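Local structure of 2,3-dimethylmalate lyase (3FA4) at residues 174-179 with 187-192; 21-26 with 32-37. The protein is a magnesium-binding lyase of the phosphoenolpyruvate phosphomutase family, with a chain folded as an alpha/beta barrel of the TIM type. All coordinates share one frame; numbering follows the deposited sequence.

Interaction 1: 174-179 with 187-192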
ATOM      1  N   ALA B 174     -11.109  -7.504  36.573  1.00 34.06           N
ATOM      2  CA  ALA B 174      -9.670  -7.492  36.894  1.00 34.71           C
ATOM      3  C   ALA B 174      -8.747  -7.007  35.798  1.00 35.04           C
ATOM      4  O   ALA B 174      -7.904  -6.144  36.049  1.00 36.18           O
ATOM      5  CB  ALA B 174      -9.159  -8.895  37.396  1.00 34.05           C
ATOM      6  N   ARG B 175      -8.894  -7.562  34.602  1.00 35.05           N
ATOM      7  CA  ARG B 175      -8.097  -7.172  33.433  1.00 35.69           C
ATOM      8  C   ARG B 175      -8.418  -5.715  32.983  1.00 36.24           C
ATOM      9  O   ARG B 175      -7.513  -4.951  32.569  1.00 35.69           O
ATOM     10  CB  ARG B 175      -8.331  -8.151  32.253  1.00 35.08           C
ATOM     11  CG  ARG B 175      -7.708  -9.538  32.393  1.00 33.87           C
ATOM     12  CD  ARG B 175      -8.171 -10.446  31.332  1.00 30.88           C
ATOM     13  NE  ARG B 175      -7.440 -11.713  31.438  1.00 31.06           N
ATOM     14  CZ  ARG B 175      -6.525 -12.143  30.574  1.00 27.80           C
ATOM     15  NH1 ARG B 175      -6.224 -11.475  29.467  1.00 31.44           N
ATOM     16  NH2 ARG B 175      -5.893 -13.246  30.817  1.00 31.17           N
ATOM     17  N   LEU B 176      -9.687  -5.335  33.041  1.00 36.05           N
ATOM     18  CA  LEU B 176     -10.014  -3.894  32.818  1.00 37.51           C
ATOM     19  C   LEU B 176      -9.305  -2.952  33.749  1.00 37.15           C
ATOM     20  O   LEU B 176      -8.729  -2.002  33.277  1.00 38.60           O
ATOM     21  CB  LEU B 176     -11.522  -3.596  32.802  1.00 36.34           C
ATOM     22  CG  LEU B 176     -12.153  -4.144  31.520  1.00 35.99           C
ATOM     23  CD1 LEU B 176     -13.644  -3.961  31.560  1.00 34.71           C
ATOM     24  CD2 LEU B 176     -11.478  -3.550  30.248  1.00 31.95           C
ATOM     25  N   ARG B 177      -9.380  -3.214  35.058  1.00 37.90           N
ATOM     26  CA  ARG B 177      -8.743  -2.412  36.124  1.00 37.60           C
ATOM     27  C   ARG B 177      -7.207  -2.406  35.966  1.00 37.73           C
ATOM     28  O   ARG B 177      -6.576  -1.375  36.101  1.00 38.39           O
ATOM     29  CB  ARG B 177      -9.094  -3.009  37.482  1.00 37.76           C
ATOM     30  CG  ARG B 177     -10.383  -2.533  38.037  1.00 39.22           C
ATOM     31  CD  ARG B 177     -10.655  -3.163  39.403  1.00 41.83           C
ATOM     32  NE  ARG B 177     -11.994  -2.802  39.913  1.00 42.45           N
ATOM     33  CZ  ARG B 177     -12.800  -3.608  40.634  1.00 41.41           C
ATOM     34  NH1 ARG B 177     -12.471  -4.881  40.953  1.00 39.32           N
ATOM     35  NH2 ARG B 177     -13.971  -3.141  41.015  1.00 36.54           N
ATOM     36  N   ALA B 178      -6.592  -3.530  35.625  1.00 36.56           N
ATOM     37  CA  ALA B 178      -5.174  -3.491  35.322  1.00 35.64           C
ATOM     38  C   ALA B 178      -4.917  -2.489  34.168  1.00 35.68           C
ATOM     39  O   ALA B 178      -3.981  -1.727  34.220  1.00 36.94           O
ATOM     40  CB  ALA B 178      -4.668  -4.864  34.994  1.00 34.76           C
ATOM     41  N   ALA B 179      -5.742  -2.468  33.134  1.00 34.96           N
ATOM     42  CA  ALA B 179      -5.476  -1.580  31.995  1.00 34.59           C
ATOM     43  C   ALA B 179      -5.844  -0.103  32.293  1.00 34.17           C
ATOM     44  O   ALA B 179      -5.252   0.807  31.749  1.00 34.53           O
ATOM     45  CB  ALA B 179      -6.152  -2.077  30.751  1.00 33.16           C
ATOM     46  N   GLY B 187     -12.856   1.743  29.081  1.00 35.02           N
ATOM     47  CA  GLY B 187     -12.996   0.271  29.114  1.00 33.46           C
ATOM     48  C   GLY B 187     -14.085  -0.345  28.267  1.00 33.94           C
ATOM     49  O   GLY B 187     -15.170   0.181  28.167  1.00 32.63           O
ATOM     50  N   PHE B 188     -13.841  -1.550  27.751  1.00 33.71           N
ATOM     51  CA  PHE B 188     -14.708  -2.167  26.719  1.00 33.76           C
ATOM     52  C   PHE B 188     -14.794  -3.666  27.100  1.00 34.30           C
ATOM     53  O   PHE B 188     -13.861  -4.430  26.812  1.00 33.45           O
ATOM     54  CB  PHE B 188     -13.982  -1.926  25.348  1.00 34.36           C
ATOM     55  CG  PHE B 188     -14.642  -2.591  24.090  1.00 33.84           C
ATOM     56  CD1 PHE B 188     -14.245  -2.209  22.819  1.00 32.35           C
ATOM     57  CD2 PHE B 188     -15.653  -3.499  24.180  1.00 31.58           C
ATOM     58  CE1 PHE B 188     -14.820  -2.736  21.698  1.00 33.60           C
ATOM     59  CE2 PHE B 188     -16.183  -4.031  23.075  1.00 33.98           C
ATOM     60  CZ  PHE B 188     -15.749  -3.656  21.819  1.00 34.90           C
ATOM     61  N   LEU B 189     -15.867  -4.054  27.805  1.00 35.22           N
ATOM     62  CA  LEU B 189     -16.191  -5.446  28.130  1.00 35.67           C
ATOM     63  C   LEU B 189     -17.053  -6.053  27.018  1.00 36.59           C
ATOM     64  O   LEU B 189     -18.263  -5.768  26.877  1.00 36.88           O
ATOM     65  CB  LEU B 189     -16.948  -5.532  29.456  1.00 36.83           C
ATOM     66  CG  LEU B 189     -16.763  -6.699  30.450  1.00 35.69           C
ATOM     67  CD1 LEU B 189     -18.070  -6.910  31.231  1.00 34.08           C
ATOM     68  CD2 LEU B 189     -16.317  -7.992  29.836  1.00 33.42           C
ATOM     69  N   GLU B 190     -16.403  -6.864  26.212  1.00 36.51           N
ATOM     70  CA  GLU B 190     -17.007  -7.456  25.044  1.00 35.95           C
ATOM     71  C   GLU B 190     -17.999  -8.504  25.455  1.00 34.84           C
ATOM     72  O   GLU B 190     -17.724  -9.382  26.295  1.00 34.75           O
ATOM     73  CB  GLU B 190     -15.927  -8.026  24.101  1.00 35.62           C
ATOM     74  CG  GLU B 190     -16.483  -8.903  22.883  1.00 37.14           C
ATOM     75  CD  GLU B 190     -17.299  -8.091  21.829  1.00 36.34           C
ATOM     76  OE1 GLU B 190     -17.723  -6.940  22.099  1.00 39.22           O
ATOM     77  OE2 GLU B 190     -17.563  -8.616  20.738  1.00 35.35           O
ATOM     78  N   GLY B 191     -19.170  -8.397  24.873  1.00 33.94           N
ATOM     79  CA  GLY B 191     -20.208  -9.403  25.066  1.00 33.66           C
ATOM     80  C   GLY B 191     -20.892  -9.472  26.408  1.00 33.40           C
ATOM     81  O   GLY B 191     -21.207 -10.562  26.887  1.00 31.86           O
ATOM     82  N   ILE B 192     -21.129  -8.296  27.008  1.00 33.38           N
ATOM     83  CA  ILE B 192     -21.926  -8.240  28.214  1.00 33.67           C
ATOM     84  C   ILE B 192     -23.185  -9.083  27.994  1.00 33.71           C
ATOM     85  O   ILE B 192     -23.838  -8.930  26.975  1.00 34.70           O
ATOM     86  CB  ILE B 192     -22.253  -6.787  28.558  1.00 34.56           C
ATOM     87  CG1 ILE B 192     -20.979  -6.084  29.016  1.00 31.20           C
ATOM     88  CG2 ILE B 192     -23.384  -6.726  29.634  1.00 33.16           C
ATOM     89  CD1 ILE B 192     -20.935  -4.698  28.554  1.00 35.73           C
TER
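Leu176 points from helix 169-181 onto the backbone of strand 186-189 and meets Gly187, Phe188 and Leu189. Helix and strand belong to one beta-alpha-beta unit of the TIM barrel, which starts at strand 156-161. The two methyl groups of Leu176 divide the work. CD2 of Leu176 lies against the start of the strand, 4.0 Å from Phe188 N and 4.3 Å from Gly187 CA. CD1 of Leu176 reaches further along the strand, to 4.2 Å from Leu189 CB. With chi1 at -72°, CG stands opposite the carbonyl carbon, and the branched end is carried out to the strand. Gly187 has no side chain, and its CA lies only 6.3 Å from Leu176 CA. The short helix and strand axes pass 9.2 Å apart, and the chain runs in nearly opposite directions along them. No hydrogen bond crosses the contact; it is buried van der Waals packing of Leu176 on backbone and on Leu189 CB.

Leu176 also touches Thr161 on the neighbouring strand and Leu205. The Phe188 ring packs edge-to-face with His113 and its side chain lies about 9 Å from the bound magnesium. Gly187 forms backbone hydrogen bonds with Pro209 and Leu211, joining this strand to its barrel neighbour, strand 211-213, and the residues just before it. A type II beta turn begins at Leu189, the last strand residue, and runs to Ile192. Gly191 takes its third position, with a positive phi of 71°.

Interaction 2: 21-26 with 32-37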
ATOM      1  N   VAL B  21     -22.206   8.296  20.104  1.00 36.51           N
ATOM      2  CA  VAL B  21     -23.035   7.355  19.401  1.00 35.36           C
ATOM      3  C   VAL B  21     -22.337   7.201  18.091  1.00 35.54           C
ATOM      4  O   VAL B  21     -22.224   8.160  17.351  1.00 35.74           O
ATOM      5  CB  VAL B  21     -24.528   7.838  19.172  1.00 35.30           C
ATOM      6  CG1 VAL B  21     -25.286   6.778  18.313  1.00 35.29           C
ATOM      7  CG2 VAL B  21     -25.239   8.072  20.484  1.00 32.35           C
ATOM      8  N   ALA B  22     -21.851   6.006  17.812  1.00 34.58           N
ATOM      9  CA  ALA B  22     -20.987   5.863  16.721  1.00 34.58           C
ATOM     10  C   ALA B  22     -21.385   4.651  15.902  1.00 35.40           C
ATOM     11  O   ALA B  22     -21.098   3.522  16.286  1.00 35.14           O
ATOM     12  CB  ALA B  22     -19.538   5.816  17.187  1.00 35.23           C
ATOM     13  N   PRO B  23     -22.081   4.873  14.751  1.00 35.67           N
ATOM     14  CA  PRO B  23     -22.415   3.730  13.950  1.00 35.96           C
ATOM     15  C   PRO B  23     -21.215   3.078  13.324  1.00 36.49           C
ATOM     16  O   PRO B  23     -20.214   3.754  12.956  1.00 36.18           O
ATOM     17  CB  PRO B  23     -23.388   4.319  12.908  1.00 34.96           C
ATOM     18  CG  PRO B  23     -22.976   5.626  12.783  1.00 34.56           C
ATOM     19  CD  PRO B  23     -22.670   6.085  14.154  1.00 36.59           C
ATOM     20  N   GLY B  24     -21.318   1.770  13.162  1.00 36.13           N
ATOM     21  CA  GLY B  24     -20.208   1.039  12.562  1.00 35.85           C
ATOM     22  C   GLY B  24     -20.201   1.226  11.050  1.00 37.38           C
ATOM     23  O   GLY B  24     -21.195   0.919  10.345  1.00 38.57           O
ATOM     24  N   VAL B  25     -19.087   1.750  10.550  1.00 36.85           N
ATOM     25  CA  VAL B  25     -18.804   1.906   9.122  1.00 36.02           C
ATOM     26  C   VAL B  25     -17.514   1.134   8.731  1.00 36.20           C
ATOM     27  O   VAL B  25     -16.758   0.700   9.592  1.00 36.92           O
ATOM     28  CB  VAL B  25     -18.752   3.370   8.681  1.00 35.32           C
ATOM     29  CG1 VAL B  25     -20.019   4.068   9.042  1.00 33.96           C
ATOM     30  CG2 VAL B  25     -17.427   4.074   9.108  1.00 34.70           C
ATOM     31  N   TYR B  26     -17.321   0.889   7.445  1.00 36.72           N
ATOM     32  CA  TYR B  26     -16.288  -0.082   6.998  1.00 36.68           C
ATOM     33  C   TYR B  26     -15.562   0.309   5.693  1.00 36.97           C
ATOM     34  O   TYR B  26     -14.685  -0.405   5.231  1.00 35.49           O
ATOM     35  CB  TYR B  26     -16.871  -1.491   6.892  1.00 35.88           C
ATOM     36  CG  TYR B  26     -17.949  -1.633   5.853  1.00 37.50           C
ATOM     37  CD1 TYR B  26     -19.289  -1.412   6.149  1.00 34.23           C
ATOM     38  CD2 TYR B  26     -17.627  -1.976   4.570  1.00 34.85           C
ATOM     39  CE1 TYR B  26     -20.269  -1.505   5.135  1.00 32.87           C
ATOM     40  CE2 TYR B  26     -18.571  -2.048   3.600  1.00 39.43           C
ATOM     41  CZ  TYR B  26     -19.899  -1.826   3.899  1.00 35.22           C
ATOM     42  OH  TYR B  26     -20.768  -1.963   2.873  1.00 37.86           O
ATOM     43  N   ARG B  32     -19.679   7.950   4.293  1.00 35.61           N
ATOM     44  CA  ARG B  32     -20.438   9.071   3.716  1.00 35.02           C
ATOM     45  C   ARG B  32     -21.905   9.015   4.052  1.00 34.80           C
ATOM     46  O   ARG B  32     -22.479  10.058   4.421  1.00 35.28           O
ATOM     47  CB  ARG B  32     -20.364   9.128   2.190  1.00 34.76           C
ATOM     48  CG  ARG B  32     -19.034   9.343   1.650  1.00 36.92           C
ATOM     49  CD  ARG B  32     -18.737  10.765   1.810  1.00 36.60           C
ATOM     50  NE  ARG B  32     -17.494  11.096   1.127  1.00 38.25           N
ATOM     51  CZ  ARG B  32     -17.053  12.340   0.945  1.00 36.62           C
ATOM     52  NH1 ARG B  32     -17.739  13.397   1.394  1.00 32.36           N
ATOM     53  NH2 ARG B  32     -15.925  12.521   0.303  1.00 35.38           N
ATOM     54  N   VAL B  33     -22.534   7.842   3.871  1.00 34.49           N
ATOM     55  CA  VAL B  33     -23.959   7.640   4.278  1.00 34.62           C
ATOM     56  C   VAL B  33     -24.251   7.977   5.767  1.00 34.92           C
ATOM     57  O   VAL B  33     -25.169   8.730   6.091  1.00 35.48           O
ATOM     58  CB  VAL B  33     -24.451   6.250   3.919  1.00 34.38           C
ATOM     59  CG1 VAL B  33     -25.848   6.078   4.293  1.00 33.03           C
ATOM     60  CG2 VAL B  33     -24.255   5.949   2.376  1.00 35.26           C
ATOM     61  N   ALA B  34     -23.440   7.441   6.671  1.00 35.42           N
ATOM     62  CA  ALA B  34     -23.589   7.701   8.101  1.00 34.61           C
ATOM     63  C   ALA B  34     -23.384   9.187   8.441  1.00 36.07           C
ATOM     64  O   ALA B  34     -24.123   9.751   9.270  1.00 35.85           O
ATOM     65  CB  ALA B  34     -22.582   6.838   8.878  1.00 33.77           C
ATOM     66  N   LEU B  35     -22.357   9.815   7.862  1.00 35.05           N
ATOM     67  CA  LEU B  35     -22.159  11.235   8.054  1.00 36.60           C
ATOM     68  C   LEU B  35     -23.378  12.118   7.557  1.00 37.48           C
ATOM     69  O   LEU B  35     -23.726  13.102   8.206  1.00 37.17           O
ATOM     70  CB  LEU B  35     -20.862  11.669   7.364  1.00 35.76           C
ATOM     71  CG  LEU B  35     -19.527  11.875   8.108  1.00 36.28           C
ATOM     72  CD1 LEU B  35     -19.505  11.567   9.606  1.00 34.68           C
ATOM     73  CD2 LEU B  35     -18.314  11.266   7.322  1.00 35.19           C
ATOM     74  N   SER B  36     -23.984  11.750   6.412  1.00 37.89           N
ATOM     75  CA  SER B  36     -25.094  12.460   5.800  1.00 38.49           C
ATOM     76  C   SER B  36     -26.350  12.350   6.657  1.00 38.58           C
ATOM     77  O   SER B  36     -27.284  13.162   6.490  1.00 38.53           O
ATOM     78  CB  SER B  36     -25.434  11.873   4.432  1.00 39.42           C
ATOM     79  OG  SER B  36     -24.331  11.913   3.540  1.00 41.76           O
ATOM     80  N   ALA B  37     -26.389  11.329   7.532  1.00 37.66           N
ATOM     81  CA  ALA B  37     -27.547  11.035   8.350  1.00 35.81           C
ATOM     82  C   ALA B  37     -27.356  11.835   9.632  1.00 36.23           C
ATOM     83  O   ALA B  37     -28.282  12.107  10.378  1.00 34.93           O
ATOM     84  CB  ALA B  37     -27.640   9.556   8.611  1.00 36.56           C
TER
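Ala34 lays its CB against two side chains of strand 20-25, those of Pro23 and Val25. Strand 20-25 and helix 28-37 open the first beta-alpha-beta unit of the TIM barrel, which strand 42-44 completes. The methyl carbon CB of Ala34 sits 4.1 Å from Pro23 CG and 3.8 Å from Val25 CG1. Pro23 and Val25 are two residues apart, so both side chains face the helix. Val25 meets Ala34 through CG1 because chi1 of -56° turns this branch opposite the carbonyl carbon. The small alanine lets the helix come close: the CA atoms of Pro23 and Ala34 are 7.2 Å apart. The contact is apolar, and no hydrogen bond crosses it.

Ala34 also packs on Leu42 of the next strand, so one methyl group touches both strands of the unit. Met254 of the second subunit covers Pro23 and Ala34, which brings the contact into the subunit interface. Arg32 NH2 is hydrogen-bonded there to Gly55 O of the same neighbouring subunit. Within the helix, Arg32 O takes two hydrogen bonds. Ser36 N gives the usual helical one. Ser36 OG reaches Arg32 O from the opposite face of the carbonyl plane, at 2.8 Å and 37° out of that plane.

From the N terminus, interaction 2 comes first. It closes a short loop where strand 20-25 turns into helix 28-37. The chain then adds strands 42-44, 83-86, 111-114 and 156-161, passing Asp86 and Asp88 of the magnesium site. Interaction 1 follows, where helix 169-181 returns to strand 186-189. The two loops lie in series and neither nest nor cross. Both contacts hold a helix of the barrel's outer layer against the same parallel sheet. They lie on opposite sides of the chain's centre. The centres of interaction 1 and interaction 2 are about 26 Å apart. Interaction 2 borders the second subunit, whereas no other chain touches the segments of interaction 1.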